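Local coordinates for protein putative acetyltransferase (Staphylococcus aureus subsp. aureus Mu50, PDB 3H4Q) that probably transfers an acetyl group from acetyl-CoA to a still unidentified acceptor, as a member of the GNAT acetyltransferase family, at residues A[60-72]-A[79-91]. Sequence-based numbering, arbitrary orientation. Where two conformers were deposited one is given.
Sequences HFEEDIAKDYLYV and IYGFIVVDQDQAE
One face of the Tyr69 ring rests on CB of Asp86, which sits 3.4 Å from the ring centroid and close to its normal, a CH-pi contact; Lys67 CB covers the opposite face, so the phenol is held on both sides. The backbone puts CB of Asp86 over the ring, and CG, set between the backbone N and the carbonyl carbon, carries OD2 to 3.4 Å from Tyr69 CD2. The carboxylate plane is turned 60° from the ring. Asp86 OD1 accepts from Asp88 N (2.8 Å), closing an Asx turn, and is also hydrogen-bonded to His109 of strand 106-112.

The Tyr69 ring, between these two CB atoms, stands where helix 57-66, ended by a Schellman motif with Asp68 at C', leads into the hairpin of strands 70-75 and 78-86. Three backbone bonds join the antiparallel pair: Val85 N to Tyr69 O, then Tyr71 and Ile83 in both directions.

The tight part is the face carrying Leu70, Val72, Phe82 and Val84. Phe61 comes down from the helix with its ring plane at 86° to that of Phe82, CE1 of Phe61 3.5 Å from CE2 of Phe82, while Leu70 CD1 meets Val84 CG2 at 3.7 Å. Helix 29-42 completes this core.

Beyond the phenol ring, toward Asp88, the contact is looser and wet. Lys67 NZ and Asp88 OD2 remain 4.3 Å apart, beyond a salt bridge, and one water joins both to Tyr69 OH; another links that hydroxyl to Gln87 N. Apolar packing and strand pairing thus fix the hairpin, whereas water mediates the charges beside Tyr69, which lines a pocket occupied here by a polyether, probably from the crystallisation liquor.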
loop_
_atom_site.group_PDB
_atom_site.type_symbol
_atom_site.label_atom_id
_atom_site.label_comp_id
_atom_site.label_asym_id
_atom_site.label_seq_id
_atom_site.Cartn_x
_atom_site.Cartn_y
_atom_site.Cartn_z
ATOM N N HIS A 60 3.143 -6.609 -13.010
ATOM C CA HIS A 60 2.249 -5.650 -12.366
ATOM C C HIS A 60 3.025 -4.510 -11.683
ATOM O O HIS A 60 2.513 -3.391 -11.603
ATOM C CB HIS A 60 1.319 -6.348 -11.358
ATOM C CG HIS A 60 0.123 -5.528 -10.971
ATOM N ND1 HIS A 60 0.136 -4.637 -9.918
ATOM C CD2 HIS A 60 -1.122 -5.465 -11.501
ATOM C CE1 HIS A 60 -1.051 -4.061 -9.818
ATOM N NE2 HIS A 60 -1.831 -4.545 -10.769
ATOM N N PHE A 61 4.240 -4.790 -11.174
ATOM C CA PHE A 61 5.058 -3.738 -10.527
ATOM C C PHE A 61 5.555 -2.771 -11.582
ATOM O O PHE A 61 5.557 -1.567 -11.359
ATOM C CB PHE A 61 6.293 -4.246 -9.754
ATOM C CG PHE A 61 5.991 -4.822 -8.407
ATOM C CD1 PHE A 61 5.365 -4.069 -7.451
ATOM C CD2 PHE A 61 6.397 -6.110 -8.077
ATOM C CE1 PHE A 61 5.081 -4.601 -6.214
ATOM C CE2 PHE A 61 6.125 -6.646 -6.840
ATOM C CZ PHE A 61 5.472 -5.890 -5.900
ATOM N N GLU A 62 6.006 -3.305 -12.711
ATOM C CA GLU A 62 6.453 -2.464 -13.816
ATOM C C GLU A 62 5.345 -1.502 -14.232
ATOM O O GLU A 62 5.604 -0.336 -14.502
ATOM C CB GLU A 62 6.887 -3.319 -15.006
ATOM C CG GLU A 62 8.222 -4.023 -14.771
ATOM C CD GLU A 62 8.614 -4.994 -15.880
ATOM O OE1 GLU A 62 7.746 -5.397 -16.680
ATOM O OE2 GLU A 62 9.807 -5.365 -15.947
ATOM N N GLU A 63 4.115 -1.999 -14.278
ATOM C CA GLU A 63 2.966 -1.177 -14.631
ATOM C C GLU A 63 2.707 -0.111 -13.587
ATOM O O GLU A 63 2.451 1.030 -13.939
ATOM C CB GLU A 63 1.715 -2.031 -14.825
ATOM C CG GLU A 63 1.737 -2.830 -16.112
ATOM C CD GLU A 63 0.560 -3.775 -16.227
ATOM O OE1 GLU A 63 -0.327 -3.742 -15.339
ATOM O OE2 GLU A 63 0.524 -4.552 -17.206
ATOM N N ASP A 64 2.791 -0.474 -12.313
ATOM C CA ASP A 64 2.580 0.498 -11.246
ATOM C C ASP A 64 3.598 1.638 -11.337
ATOM O O ASP A 64 3.259 2.807 -11.143
ATOM C CB ASP A 64 2.669 -0.155 -9.869
ATOM C CG ASP A 64 1.511 -1.110 -9.571
ATOM O OD1 ASP A 64 0.419 -0.977 -10.173
ATOM O OD2 ASP A 64 1.699 -2.001 -8.700
ATOM N N ILE A 65 4.847 1.282 -11.612
ATOM C CA ILE A 65 5.929 2.241 -11.760
ATOM C C ILE A 65 5.735 3.117 -12.997
ATOM O O ILE A 65 5.996 4.324 -12.961
ATOM C CB ILE A 65 7.267 1.500 -11.823
ATOM C CG1 ILE A 65 7.633 1.013 -10.413
ATOM C CG2 ILE A 65 8.379 2.387 -12.406
ATOM C CD1 ILE A 65 8.845 0.039 -10.394
ATOM N N ALA A 66 5.235 2.533 -14.079
ATOM C CA ALA A 66 5.012 3.296 -15.315
ATOM C C ALA A 66 3.902 4.321 -15.114
ATOM O O ALA A 66 3.887 5.360 -15.780
ATOM C CB ALA A 66 4.676 2.362 -16.499
ATOM N N LYS A 67 2.978 4.014 -14.211
ATOM C CA LYS A 67 1.859 4.874 -13.920
ATOM C C LYS A 67 2.127 5.782 -12.717
ATOM O O LYS A 67 1.241 6.480 -12.282
ATOM C CB LYS A 67 0.635 4.009 -13.603
ATOM C CG LYS A 67 0.104 3.143 -14.757
ATOM C CD LYS A 67 -0.961 2.213 -14.173
ATOM C CE LYS A 67 -1.489 1.189 -15.129
ATOM N NZ LYS A 67 -2.495 0.361 -14.396
ATOM N N ASP A 68 3.341 5.786 -12.183
ATOM C CA ASP A 68 3.642 6.555 -10.981
ATOM C C ASP A 68 2.624 6.310 -9.877
ATOM O O ASP A 68 2.074 7.253 -9.308
ATOM C CB ASP A 68 3.782 8.063 -11.270
ATOM C CG ASP A 68 5.080 8.411 -11.939
ATOM O OD1 ASP A 68 5.973 7.527 -12.067
ATOM O OD2 ASP A 68 5.216 9.593 -12.342
ATOM N N TYR A 69 2.367 5.042 -9.582
ATOM C CA TYR A 69 1.466 4.689 -8.483
ATOM C C TYR A 69 2.224 4.051 -7.325
ATOM O O TYR A 69 1.599 3.673 -6.323
ATOM C CB TYR A 69 0.391 3.674 -8.921
ATOM C CG TYR A 69 -0.673 4.113 -9.893
ATOM C CD1 TYR A 69 -1.056 5.444 -10.014
ATOM C CD2 TYR A 69 -1.415 3.162 -10.592
ATOM C CE1 TYR A 69 -2.086 5.819 -10.876
ATOM C CE2 TYR A 69 -2.454 3.535 -11.453
ATOM C CZ TYR A 69 -2.777 4.866 -11.586
ATOM O OH TYR A 69 -3.801 5.271 -12.417
ATOM N N LEU A 70 3.546 3.916 -7.448
ATOM C CA LEU A 70 4.332 3.229 -6.430
ATOM C C LEU A 70 5.332 4.174 -5.791
ATOM O O LEU A 70 6.061 4.852 -6.481
ATOM C CB LEU A 70 5.032 2.005 -7.059
ATOM C CG LEU A 70 5.840 1.052 -6.155
ATOM C CD1 LEU A 70 5.791 -0.381 -6.712
ATOM C CD2 LEU A 70 7.311 1.482 -5.910
ATOM N N TYR A 71 5.323 4.253 -4.469
ATOM C CA TYR A 71 6.294 5.063 -3.730
ATOM C C TYR A 71 7.228 4.130 -2.982
ATOM O O TYR A 71 6.807 3.023 -2.579
ATOM C CB TYR A 71 5.625 5.919 -2.672
ATOM C CG TYR A 71 4.752 7.053 -3.134
ATOM C CD1 TYR A 71 3.402 6.872 -3.360
ATOM C CD2 TYR A 71 5.273 8.331 -3.278
ATOM C CE1 TYR A 71 2.594 7.928 -3.731
ATOM C CE2 TYR A 71 4.480 9.388 -3.659
ATOM C CZ TYR A 71 3.142 9.181 -3.879
ATOM O OH TYR A 71 2.361 10.238 -4.255
ATOM N N VAL A 72 8.460 4.596 -2.757
ATOM C CA VAL A 72 9.478 3.866 -2.004
ATOM C C VAL A 72 10.033 4.749 -0.895
ATOM O O VAL A 72 9.978 5.982 -1.000
ATOM C CB VAL A 72 10.690 3.425 -2.877
ATOM C CG1 VAL A 72 10.267 2.386 -3.905
ATOM C CG2 VAL A 72 11.398 4.634 -3.524
ATOM N N ILE A 79 16.440 0.797 -0.495
ATOM C CA ILE A 79 14.999 0.842 -0.343
ATOM C C ILE A 79 14.533 0.010 0.861
ATOM O O ILE A 79 14.829 -1.170 0.953
ATOM C CB ILE A 79 14.330 0.392 -1.656
ATOM C CG1 ILE A 79 14.511 1.518 -2.696
ATOM C CG2 ILE A 79 12.827 0.083 -1.438
ATOM C CD1 ILE A 79 14.218 1.089 -4.072
ATOM N N TYR A 80 13.812 0.642 1.786
ATOM C CA TYR A 80 13.373 0.007 3.035
ATOM C C TYR A 80 11.888 -0.317 3.090
ATOM O O TYR A 80 11.418 -0.887 4.081
ATOM C CB TYR A 80 13.751 0.888 4.227
ATOM C CG TYR A 80 15.237 0.973 4.429
ATOM C CD1 TYR A 80 15.926 -0.060 5.043
ATOM C CD2 TYR A 80 15.957 2.065 4.000
ATOM C CE1 TYR A 80 17.287 0.002 5.240
ATOM C CE2 TYR A 80 17.337 2.133 4.185
ATOM C CZ TYR A 80 17.991 1.097 4.808
ATOM O OH TYR A 80 19.366 1.146 4.988
ATOM N N GLY A 81 11.155 0.051 2.042
ATOM C CA GLY A 81 9.754 -0.305 1.915
ATOM C C GLY A 81 9.119 0.340 0.702
ATOM O O GLY A 81 9.706 1.244 0.103
ATOM N N PHE A 82 7.936 -0.128 0.314
ATOM C CA PHE A 82 7.183 0.513 -0.763
ATOM C C PHE A 82 5.681 0.421 -0.519
ATOM O O PHE A 82 5.233 -0.338 0.331
ATOM C CB PHE A 82 7.522 -0.085 -2.134
ATOM C CG PHE A 82 7.101 -1.515 -2.305
ATOM C CD1 PHE A 82 7.940 -2.552 -1.928
ATOM C CD2 PHE A 82 5.881 -1.824 -2.888
ATOM C CE1 PHE A 82 7.565 -3.873 -2.105
ATOM C CE2 PHE A 82 5.490 -3.145 -3.062
ATOM C CZ PHE A 82 6.342 -4.173 -2.670
ATOM N N ILE A 83 4.927 1.187 -1.294
ATOM C CA ILE A 83 3.481 1.234 -1.199
ATOM C C ILE A 83 2.940 1.544 -2.589
ATOM O O ILE A 83 3.550 2.307 -3.340
ATOM C CB ILE A 83 3.012 2.316 -0.182
ATOM C CG1 ILE A 83 1.505 2.226 0.090
ATOM C CG2 ILE A 83 3.364 3.723 -0.660
ATOM C CD1 ILE A 83 1.050 3.018 1.352
ATOM N N VAL A 84 1.817 0.925 -2.942
ATOM C CA VAL A 84 1.155 1.138 -4.228
ATOM C C VAL A 84 -0.227 1.701 -3.927
ATOM O O VAL A 84 -0.978 1.091 -3.173
ATOM C CB VAL A 84 1.022 -0.175 -4.944
ATOM C CG1 VAL A 84 0.207 -0.022 -6.207
ATOM C CG2 VAL A 84 2.422 -0.729 -5.240
ATOM N N VAL A 85 -0.551 2.866 -4.480
ATOM C CA VAL A 85 -1.841 3.514 -4.252
ATOM C C VAL A 85 -2.354 4.146 -5.543
ATOM O O VAL A 85 -1.576 4.702 -6.331
ATOM C CB VAL A 85 -1.754 4.609 -3.184
ATOM C CG1 VAL A 85 -0.701 5.648 -3.558
ATOM C CG2 VAL A 85 -3.102 5.269 -3.002
ATOM N N ASP A 86 -3.658 4.021 -5.769
ATOM C CA ASP A 86 -4.325 4.564 -6.947
ATOM C C ASP A 86 -5.840 4.542 -6.691
ATOM O O ASP A 86 -6.267 4.367 -5.545
ATOM C CB ASP A 86 -3.922 3.787 -8.204
ATOM C CG ASP A 86 -4.288 2.326 -8.133
ATOM O OD1 ASP A 86 -5.436 2.019 -7.757
ATOM O OD2 ASP A 86 -3.432 1.487 -8.492
ATOM N N GLN A 87 -6.638 4.728 -7.739
ATOM C CA GLN A 87 -8.097 4.748 -7.616
ATOM C C GLN A 87 -8.789 3.580 -8.335
ATOM O O GLN A 87 -10.021 3.592 -8.511
ATOM C CB GLN A 87 -8.630 6.093 -8.116
ATOM C CG GLN A 87 -8.216 7.271 -7.246
ATOM C CD GLN A 87 -8.699 8.588 -7.815
ATOM O OE1 GLN A 87 -8.341 8.943 -8.927
ATOM N NE2 GLN A 87 -9.500 9.326 -7.047
ATOM N N ASP A 88 -8.004 2.575 -8.722
ATOM C CA ASP A 88 -8.536 1.364 -9.331
ATOM C C ASP A 88 -9.034 0.477 -8.184
ATOM O O ASP A 88 -8.266 0.130 -7.298
ATOM C CB ASP A 88 -7.451 0.631 -10.114
ATOM C CG ASP A 88 -6.867 1.466 -11.251
ATOM O OD1 ASP A 88 -7.601 2.309 -11.813
ATOM O OD2 ASP A 88 -5.675 1.264 -11.597
ATOM N N GLN A 89 -10.320 0.148 -8.181
ATOM C CA GLN A 89 -10.912 -0.680 -7.139
ATOM C C GLN A 89 -11.131 -2.111 -7.647
ATOM O O GLN A 89 -11.486 -2.311 -8.809
ATOM C CB GLN A 89 -12.245 -0.086 -6.692
ATOM C CG GLN A 89 -12.149 1.302 -6.078
ATOM C CD GLN A 89 -13.496 1.817 -5.591
ATOM O OE1 GLN A 89 -14.416 1.040 -5.361
ATOM N NE2 GLN A 89 -13.610 3.127 -5.419
ATOM N N ALA A 90 -10.926 -3.090 -6.768
ATOM C CA ALA A 90 -11.076 -4.504 -7.107
ATOM C C ALA A 90 -12.503 -4.800 -7.518
ATOM O O ALA A 90 -13.437 -4.317 -6.878
ATOM C CB ALA A 90 -10.688 -5.385 -5.912
ATOM N N GLU A 91 -12.667 -5.596 -8.579
ATOM C CA GLU A 91 -13.989 -5.977 -9.062
ATOM C C GLU A 91 -14.804 -6.564 -7.923
ATOM O O GLU A 91 -15.993 -6.292 -7.821
ATOM C CB GLU A 91 -13.893 -6.991 -10.209
HETATM O O HOH W 1 -4.679 2.531 -13.837
HETATM O O HOH W 2 -6.116 5.452 -10.641
#